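Long-range contacts in Alpha/beta hydrolase fold protein (Nakamurella multipartita, PDB 4Y7D), which probably acts as a hydrolase of the alpha/beta hydrolase fold family: residues A[170-174]-A[203-207]; A[177-181]-A[249-253]; A[189-193]-A[282-286]. One frame throughout, in Å; residues are numbered along the deposited sequence.

Contact 1. Residues A[170-174]-A[203-207]; sequences LVSAT and TLELA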
loop_
_atom_site.group_PDB
_atom_site.type_symbol
_atom_site.label_atom_id
_atom_site.label_comp_id
_atom_site.label_asym_id
_atom_site.label_seq_id
_atom_site.Cartn_x
_atom_site.Cartn_y
_atom_site.Cartn_z
ATOM N N LEU A 170 5.808 19.647 4.268
ATOM C CA LEU A 170 5.968 18.208 4.061
ATOM C C LEU A 170 4.989 17.696 2.995
ATOM O O LEU A 170 5.368 16.885 2.125
ATOM C CB LEU A 170 5.820 17.420 5.356
ATOM C CG LEU A 170 6.186 15.929 5.204
ATOM C CD1 LEU A 170 7.541 15.671 4.533
ATOM C CD2 LEU A 170 6.207 15.217 6.547
ATOM N N VAL A 171 3.737 18.162 3.063
ATOM C CA VAL A 171 2.713 17.788 2.075
ATOM C C VAL A 171 3.188 18.185 0.640
ATOM O O VAL A 171 3.159 17.378 -0.285
ATOM C CB VAL A 171 1.350 18.426 2.440
ATOM C CG1 VAL A 171 0.372 18.335 1.285
ATOM C CG2 VAL A 171 0.774 17.770 3.681
ATOM N N SER A 172 3.670 19.400 0.493
ATOM C CA SER A 172 4.185 19.885 -0.767
ATOM C C SER A 172 5.342 19.034 -1.306
ATOM O O SER A 172 5.338 18.662 -2.467
ATOM C CB SER A 172 4.603 21.336 -0.631
ATOM O OG SER A 172 5.033 21.870 -1.874
ATOM N N ALA A 173 6.311 18.733 -0.460
ATOM C CA ALA A 173 7.429 17.913 -0.839
ATOM C C ALA A 173 7.004 16.534 -1.288
ATOM O O ALA A 173 7.533 15.994 -2.271
ATOM C CB ALA A 173 8.397 17.803 0.327
ATOM N N THR A 174 6.024 15.966 -0.586
ATOM C CA THR A 174 5.536 14.626 -0.876
ATOM C C THR A 174 4.754 14.591 -2.217
ATOM O O THR A 174 4.987 13.727 -3.056
ATOM C CB THR A 174 4.658 14.104 0.288
ATOM O OG1 THR A 174 5.428 14.131 1.518
ATOM C CG2 THR A 174 4.189 12.687 -0.011
ATOM N N THR A 203 -1.453 12.144 4.223
ATOM C CA THR A 203 -0.225 12.494 3.538
ATOM C C THR A 203 0.982 12.557 4.489
ATOM O O THR A 203 2.073 12.093 4.151
ATOM C CB THR A 203 -0.379 13.818 2.748
ATOM O OG1 THR A 203 -1.509 13.729 1.875
ATOM C CG2 THR A 203 0.878 14.107 1.912
ATOM N N LEU A 204 0.779 13.168 5.650
ATOM C CA LEU A 204 1.837 13.289 6.642
ATOM C C LEU A 204 2.274 11.925 7.165
ATOM O O LEU A 204 3.503 11.635 7.268
ATOM C CB LEU A 204 1.372 14.198 7.791
ATOM C CG LEU A 204 1.050 15.641 7.427
ATOM C CD1 LEU A 204 0.400 16.350 8.606
ATOM C CD2 LEU A 204 2.281 16.399 6.971
ATOM N N GLU A 205 1.301 11.058 7.425
ATOM C CA GLU A 205 1.636 9.713 7.914
ATOM C C GLU A 205 2.439 8.919 6.893
ATOM O O GLU A 205 3.420 8.270 7.253
ATOM C CB GLU A 205 0.384 8.997 8.373
ATOM C CG GLU A 205 -0.095 9.622 9.670
ATOM C CD GLU A 205 -1.362 9.027 10.256
ATOM O OE1 GLU A 205 -1.880 8.079 9.666
ATOM O OE2 GLU A 205 -1.842 9.554 11.302
ATOM N N LEU A 206 2.024 8.976 5.622
ATOM C CA LEU A 206 2.714 8.237 4.573
ATOM C C LEU A 206 4.080 8.837 4.279
ATOM O O LEU A 206 5.048 8.061 4.015
ATOM C CB LEU A 206 1.853 8.131 3.303
ATOM C CG LEU A 206 0.964 6.881 3.276
ATOM C CD1 LEU A 206 1.880 5.661 3.215
ATOM C CD2 LEU A 206 0.028 6.755 4.453
ATOM N N ALA A 207 4.189 10.166 4.366
ATOM C CA ALA A 207 5.520 10.817 4.171
ATOM C C ALA A 207 6.573 10.323 5.174
ATOM O O ALA A 207 7.728 10.007 4.817
ATOM C CB ALA A 207 5.374 12.331 4.226
#
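Thr174 turns OG1 anti to its carbonyl carbon and CG2 anti to the amide nitrogen, a rotation (chi1 -57°) that sets the hydroxyl against Ala207 and the methyl against Thr203; Leu170, with CG swung beside its own carbonyl carbon (chi1 -172°), lays its branched end over the same Ala207. This is helix-to-helix packing in the helical insertion that follows strand 124-130 of the alpha/beta hydrolase fold, the place of the cap or lid in this family. The axes of 170-174 (helix 167-177) and 203-207 (helix 197-209) approach to 9.5 Å with their directions 66° apart. The interface is built from small and branched side chains. The methyl of Ala207 is the small partner: Leu170 CD2 comes to 3.8 Å from Ala207 CB, with CG and CD1 of the leucine alongside. Beside it, Leu204 reaches across with a single branch, its CD2 lying 3.9 Å from Val171 CG2 and also against Leu170 CB. Thr203 contributes only its methyl across the contact: CG2 is 4.1 Å from Val171 CG2 and equally far from Thr174 CG2, the Thr174 and Thr203 side chains pointing opposite ways as they pass. Its hydroxyl is turned to Lys199 O, one turn back in the same helix. Leu170 is further covered by Leu159 and Ala163 of helix 153-165, and Val171 by Ile193 and Met194 of helix 183-194, so the contact is buried within a bundle. The polar atom brought into this apolar seam is satisfied within its own helix: Thr174 OG1 donates to Leu170 O at 2.8 Å from above the carbonyl plane, on the face opposite to that used by Thr174 N, while the same OG1 rests 3.3 Å from Ala207 CB.

Contact 2. Residues A[177-181]-A[249-253]; sequences AEGHL and ADSDV. With NA (sodium ion), chain D.
A single beta bridge between Gly179 and Asp250 joins the loop after helix 167-177 to the loop after strand 242-247, beside a bound sodium ion. His180 N donates to Ala249 O at 2.8 Å, while the other bond of the bridge, Ser251 N to Glu178 O, is weak at 3.4 Å though nearly straight. The imidazole of His180 folds back over Ser251, whose CB stands 3.5 Å from the ring centroid and 16° off the normal, a CH-pi contact. Water 2, in the ring plane at its edge, donates to Asp250 O and makes a weak bond with His180 NE2. In the alpha/beta hydrolase fold the loop after this strand carries the acid of the catalytic triad, and Asp250 is consistent with that role: OD2 is hydrogen-bonded to His278 ND1. OD1 holds the loop in an Asx turn, accepting from Asp252 N almost along its C-O axis and from Val253 N from above the carboxylate plane. Close by, Glu178, bent at chi2 (-61°), runs alongside Asp252, their carboxylates turned 61° apart; Glu178 OE1 lies 2.5 Å from Asp252 OD2, close enough that one acid group probably retains a proton. The sodium ion is bound by Gly179 O at 2.3 Å, by Ala176 O and by four waters, one of which, water 4, also hydrogen-bonds Ser251 OG at 3.3 Å.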
loop_
_atom_site.group_PDB
_atom_site.type_symbol
_atom_site.label_atom_id
_atom_site.label_comp_id
_atom_site.label_asym_id
_atom_site.label_seq_id
_atom_site.Cartn_x
_atom_site.Cartn_y
_atom_site.Cartn_z
ATOM N N ALA A 177 7.266 14.853 -4.995
ATOM C CA ALA A 177 8.063 13.669 -5.154
ATOM C C ALA A 177 7.287 12.532 -5.796
ATOM O O ALA A 177 7.889 11.656 -6.404
ATOM C CB ALA A 177 8.584 13.191 -3.798
ATOM N N GLU A 178 5.975 12.486 -5.590
ATOM C CA GLU A 178 5.204 11.295 -5.956
ATOM C C GLU A 178 4.448 11.412 -7.259
ATOM O O GLU A 178 3.652 10.512 -7.611
ATOM C CB GLU A 178 4.270 10.919 -4.801
ATOM C CG GLU A 178 5.051 10.487 -3.569
ATOM C CD GLU A 178 5.894 9.265 -3.860
ATOM O OE1 GLU A 178 5.334 8.235 -4.270
ATOM O OE2 GLU A 178 7.124 9.322 -3.624
ATOM N N GLY A 179 4.706 12.510 -7.976
ATOM C CA GLY A 179 4.054 12.759 -9.258
ATOM C C GLY A 179 4.942 13.514 -10.222
ATOM O O GLY A 179 6.055 13.993 -9.851
ATOM N N HIS A 180 4.437 13.611 -11.451
ATOM C CA HIS A 180 5.069 14.381 -12.528
ATOM C C HIS A 180 4.361 15.708 -12.750
ATOM O O HIS A 180 4.492 16.297 -13.828
ATOM C CB HIS A 180 4.992 13.573 -13.825
ATOM C CG HIS A 180 5.846 12.345 -13.832
ATOM N ND1 HIS A 180 7.219 12.390 -13.685
ATOM C CD2 HIS A 180 5.533 11.046 -14.035
ATOM C CE1 HIS A 180 7.707 11.163 -13.761
ATOM N NE2 HIS A 180 6.709 10.331 -13.987
ATOM N N LEU A 181 3.657 16.214 -11.743
ATOM C CA LEU A 181 2.901 17.450 -11.872
ATOM C C LEU A 181 3.773 18.695 -11.996
ATOM O O LEU A 181 4.885 18.754 -11.461
ATOM C CB LEU A 181 1.958 17.628 -10.676
ATOM C CG LEU A 181 0.882 16.565 -10.402
ATOM C CD1 LEU A 181 0.109 16.923 -9.170
ATOM C CD2 LEU A 181 -0.093 16.428 -11.565
ATOM N N ALA A 249 -0.424 10.791 -13.267
ATOM C CA ALA A 249 0.842 11.488 -13.073
ATOM C C ALA A 249 1.761 10.772 -12.067
ATOM O O ALA A 249 2.746 11.361 -11.653
ATOM C CB ALA A 249 0.585 12.880 -12.602
ATOM N N ASP A 250 1.504 9.504 -11.784
ATOM C CA ASP A 250 2.260 8.757 -10.770
ATOM C C ASP A 250 3.692 8.606 -11.281
ATOM O O ASP A 250 3.902 8.036 -12.365
ATOM C CB ASP A 250 1.629 7.385 -10.590
ATOM C CG ASP A 250 2.079 6.663 -9.361
ATOM O OD1 ASP A 250 3.243 6.794 -8.908
ATOM O OD2 ASP A 250 1.229 5.916 -8.841
ATOM N N SER A 251 4.660 9.067 -10.486
ATOM C CA SER A 251 6.065 8.941 -10.853
ATOM C C SER A 251 6.765 7.838 -10.051
ATOM O O SER A 251 7.976 7.656 -10.191
ATOM C CB SER A 251 6.770 10.267 -10.582
ATOM O OG SER A 251 6.731 10.562 -9.189
ATOM N N ASP A 252 6.027 7.151 -9.208
ATOM C CA ASP A 252 6.595 6.154 -8.308
ATOM C C ASP A 252 6.350 4.744 -8.892
ATOM O O ASP A 252 7.302 3.993 -9.185
ATOM C CB ASP A 252 5.906 6.331 -6.947
ATOM C CG ASP A 252 6.631 5.616 -5.809
ATOM O OD1 ASP A 252 7.157 4.526 -6.082
ATOM O OD2 ASP A 252 6.636 6.137 -4.654
ATOM N N VAL A 253 5.079 4.399 -9.111
ATOM C CA VAL A 253 4.728 3.167 -9.825
ATOM C C VAL A 253 4.046 3.580 -11.117
ATOM O O VAL A 253 2.921 4.152 -11.101
ATOM C CB VAL A 253 3.824 2.257 -8.969
ATOM C CG1 VAL A 253 3.310 1.052 -9.761
ATOM C CG2 VAL A 253 4.595 1.802 -7.742
HETATM NA NA NA D . 7.693 15.578 -9.408
HETATM O O HOH W 1 8.430 8.980 -7.221
HETATM O O HOH W 2 5.993 7.099 -13.840
HETATM O O HOH W 3 6.029 17.525 -9.356
HETATM O O HOH W 4 8.803 13.115 -9.198
HETATM O O HOH W 5 8.475 16.070 -11.667
HETATM O O HOH W 6 9.290 17.199 -8.553
#

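Contact 3. Residues A[189-193]-A[282-286]; sequences RVAQI and WVHPD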
loop_
_atom_site.group_PDB
_atom_site.type_symbol
_atom_site.label_atom_id
_atom_site.label_comp_id
_atom_site.label_asym_id
_atom_site.label_seq_id
_atom_site.Cartn_x
_atom_site.Cartn_y
_atom_site.Cartn_z
ATOM N N ARG A 189 -2.934 20.919 -5.628
ATOM C CA ARG A 189 -3.178 19.689 -4.887
ATOM C C ARG A 189 -2.908 19.902 -3.412
ATOM O O ARG A 189 -3.687 19.503 -2.585
ATOM C CB ARG A 189 -2.359 18.514 -5.447
ATOM C CG ARG A 189 -2.691 17.184 -4.759
ATOM C CD ARG A 189 -4.069 16.597 -5.128
ATOM N NE ARG A 189 -4.003 16.135 -6.507
ATOM C CZ ARG A 189 -4.406 16.814 -7.559
ATOM N NH1 ARG A 189 -4.179 16.327 -8.749
ATOM N NH2 ARG A 189 -5.069 17.962 -7.430
ATOM N N VAL A 190 -1.816 20.615 -3.102
ATOM C CA VAL A 190 -1.453 20.918 -1.733
ATOM C C VAL A 190 -2.576 21.714 -1.042
ATOM O O VAL A 190 -2.943 21.408 0.092
ATOM C CB VAL A 190 -0.074 21.631 -1.678
ATOM C CG1 VAL A 190 0.197 22.189 -0.285
ATOM C CG2 VAL A 190 1.032 20.703 -2.117
ATOM N N ALA A 191 -3.129 22.715 -1.719
ATOM C CA ALA A 191 -4.183 23.552 -1.110
ATOM C C ALA A 191 -5.439 22.727 -0.804
ATOM O O ALA A 191 -6.039 22.874 0.263
ATOM C CB ALA A 191 -4.510 24.730 -2.005
ATOM N N GLN A 192 -5.780 21.803 -1.713
ATOM C CA GLN A 192 -6.863 20.845 -1.484
ATOM C C GLN A 192 -6.626 20.006 -0.218
ATOM O O GLN A 192 -7.510 19.829 0.606
ATOM C CB GLN A 192 -7.004 19.920 -2.700
ATOM C CG GLN A 192 -7.582 20.671 -3.905
ATOM C CD GLN A 192 -7.307 19.950 -5.207
ATOM O OE1 GLN A 192 -6.725 18.841 -5.219
ATOM N NE2 GLN A 192 -7.673 20.582 -6.306
ATOM N N ILE A 193 -5.410 19.504 -0.069
ATOM C CA ILE A 193 -5.072 18.657 1.020
ATOM C C ILE A 193 -5.097 19.419 2.335
ATOM O O ILE A 193 -5.607 18.929 3.317
ATOM C CB ILE A 193 -3.695 18.028 0.778
ATOM C CG1 ILE A 193 -3.808 17.034 -0.381
ATOM C CG2 ILE A 193 -3.170 17.344 2.058
ATOM C CD1 ILE A 193 -2.484 16.456 -0.844
ATOM N N TRP A 282 -6.226 8.332 -2.197
ATOM C CA TRP A 282 -6.572 8.997 -0.966
ATOM C C TRP A 282 -6.645 10.501 -1.039
ATOM O O TRP A 282 -7.424 11.090 -0.274
ATOM C CB TRP A 282 -5.636 8.607 0.189
ATOM C CG TRP A 282 -5.756 7.139 0.564
ATOM C CD1 TRP A 282 -6.589 6.583 1.519
ATOM C CD2 TRP A 282 -5.028 6.046 -0.008
ATOM N NE1 TRP A 282 -6.403 5.230 1.583
ATOM C CE2 TRP A 282 -5.451 4.864 0.663
ATOM C CE3 TRP A 282 -4.036 5.945 -1.000
ATOM C CZ2 TRP A 282 -4.978 3.623 0.330
ATOM C CZ3 TRP A 282 -3.545 4.692 -1.316
ATOM C CH2 TRP A 282 -4.016 3.544 -0.636
ATOM N N VAL A 283 -5.866 11.133 -1.895
ATOM C CA VAL A 283 -5.769 12.594 -1.864
ATOM C C VAL A 283 -6.238 13.349 -3.120
ATOM O O VAL A 283 -6.304 14.576 -3.102
ATOM C CB VAL A 283 -4.348 13.068 -1.458
ATOM C CG1 VAL A 283 -3.921 12.369 -0.168
ATOM C CG2 VAL A 283 -3.338 12.909 -2.596
ATOM N N HIS A 284 -6.580 12.643 -4.194
ATOM C CA HIS A 284 -6.980 13.311 -5.456
ATOM C C HIS A 284 -8.369 13.898 -5.241
ATOM O O HIS A 284 -9.189 13.304 -4.512
ATOM C CB HIS A 284 -6.943 12.295 -6.589
ATOM C CG HIS A 284 -7.239 12.852 -7.940
ATOM N ND1 HIS A 284 -8.521 13.141 -8.353
ATOM C CD2 HIS A 284 -6.434 13.201 -8.971
ATOM C CE1 HIS A 284 -8.500 13.641 -9.572
ATOM N NE2 HIS A 284 -7.247 13.682 -9.971
ATOM N N PRO A 285 -8.675 15.049 -5.859
ATOM C CA PRO A 285 -9.984 15.681 -5.583
ATOM C C PRO A 285 -11.196 14.884 -6.014
ATOM O O PRO A 285 -12.246 15.132 -5.525
ATOM C CB PRO A 285 -9.917 17.002 -6.369
ATOM C CG PRO A 285 -8.791 16.813 -7.358
ATOM C CD PRO A 285 -7.805 15.937 -6.642
ATOM N N ASP A 286 -11.041 13.950 -6.941
ATOM C CA ASP A 286 -12.133 13.081 -7.410
ATOM C C ASP A 286 -12.034 11.647 -6.876
ATOM O O ASP A 286 -12.667 10.716 -7.457
ATOM C CB ASP A 286 -12.119 13.064 -8.942
ATOM C CG ASP A 286 -12.214 14.476 -9.528
ATOM O OD1 ASP A 286 -12.861 15.341 -8.931
ATOM O OD2 ASP A 286 -11.575 14.726 -10.540
HETATM O O HOH W 7 -7.839 16.881 -3.377
#
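Helix 183-194 runs past the end of helix 280-283 and the turn that follows it, with Ile193 CA 6.8 Å from Val283 CA and Arg189 CA 7.4 Å from His284 CA. Arg189, bent at both chi2 (72°) and chi3 (71°), curls its guanidinium against the ring of Pro285, the two side chains running roughly perpendicular. Pro285 CD lies over one face of the guanidinium, 3.5 Å from Arg189 NH2, and the same CD also sits over the His284 ring. Gln192 flanks the proline, its OE1 3.4 Å from Pro285 CD. This amide oxygen accepts from Arg189 NH2 at 2.9 Å, tilted from the carbonyl plane, and from water 7, which also donates to Val283 O at 2.8 Å and so ties the two segments through solvent. On the inner side Ile193 extends CD1 to 3.9 Å from Val283 CB, where Phe202 and Thr203 of helix 197-209 also pack on the valine. The arrangement fastens the helical insertion of the alpha/beta hydrolase fold to the chain beyond strand 269-273, and Arg189 NH1 adds a hydrogen bond to Ala275 O. A leucine in place of Arg189 would probably leave Ala275 O and Gln192 OE1 without that donor and set the glutamine amide freer to turn. His284 accepts from Asp286 N at ND1 and is hydrogen-bonded through NE2 to Asp274 O, a pattern consistent with a neutral imidazole beside a guanidinium that donates to the neutral oxygens Gln192 OE1 and Ala275 O.

How the contacts relate
The first segments of contacts 1, 2 and 3 follow one another along the chain, and their second segments come later in the same order, so all three cross. Their centres lie 12 to 14 Å apart. Contact 1 stays within the helical insertion; contact 2 joins it to the loop after strand 242-247, and contact 3 to the end of helix 280-283, beyond strand 269-273. Contacts 1 and 3 touch, with Thr203 OG1 3.4 Å from Val283 CG1 and Ser172 CA against Val190 CG2; helix 183-194 comes between helices 167-177 and 197-209 in the chain. Contact 2 merely adjoins contact 1 in sequence. The insertion is thus anchored at two places, one beside the probable acid-histidine pair.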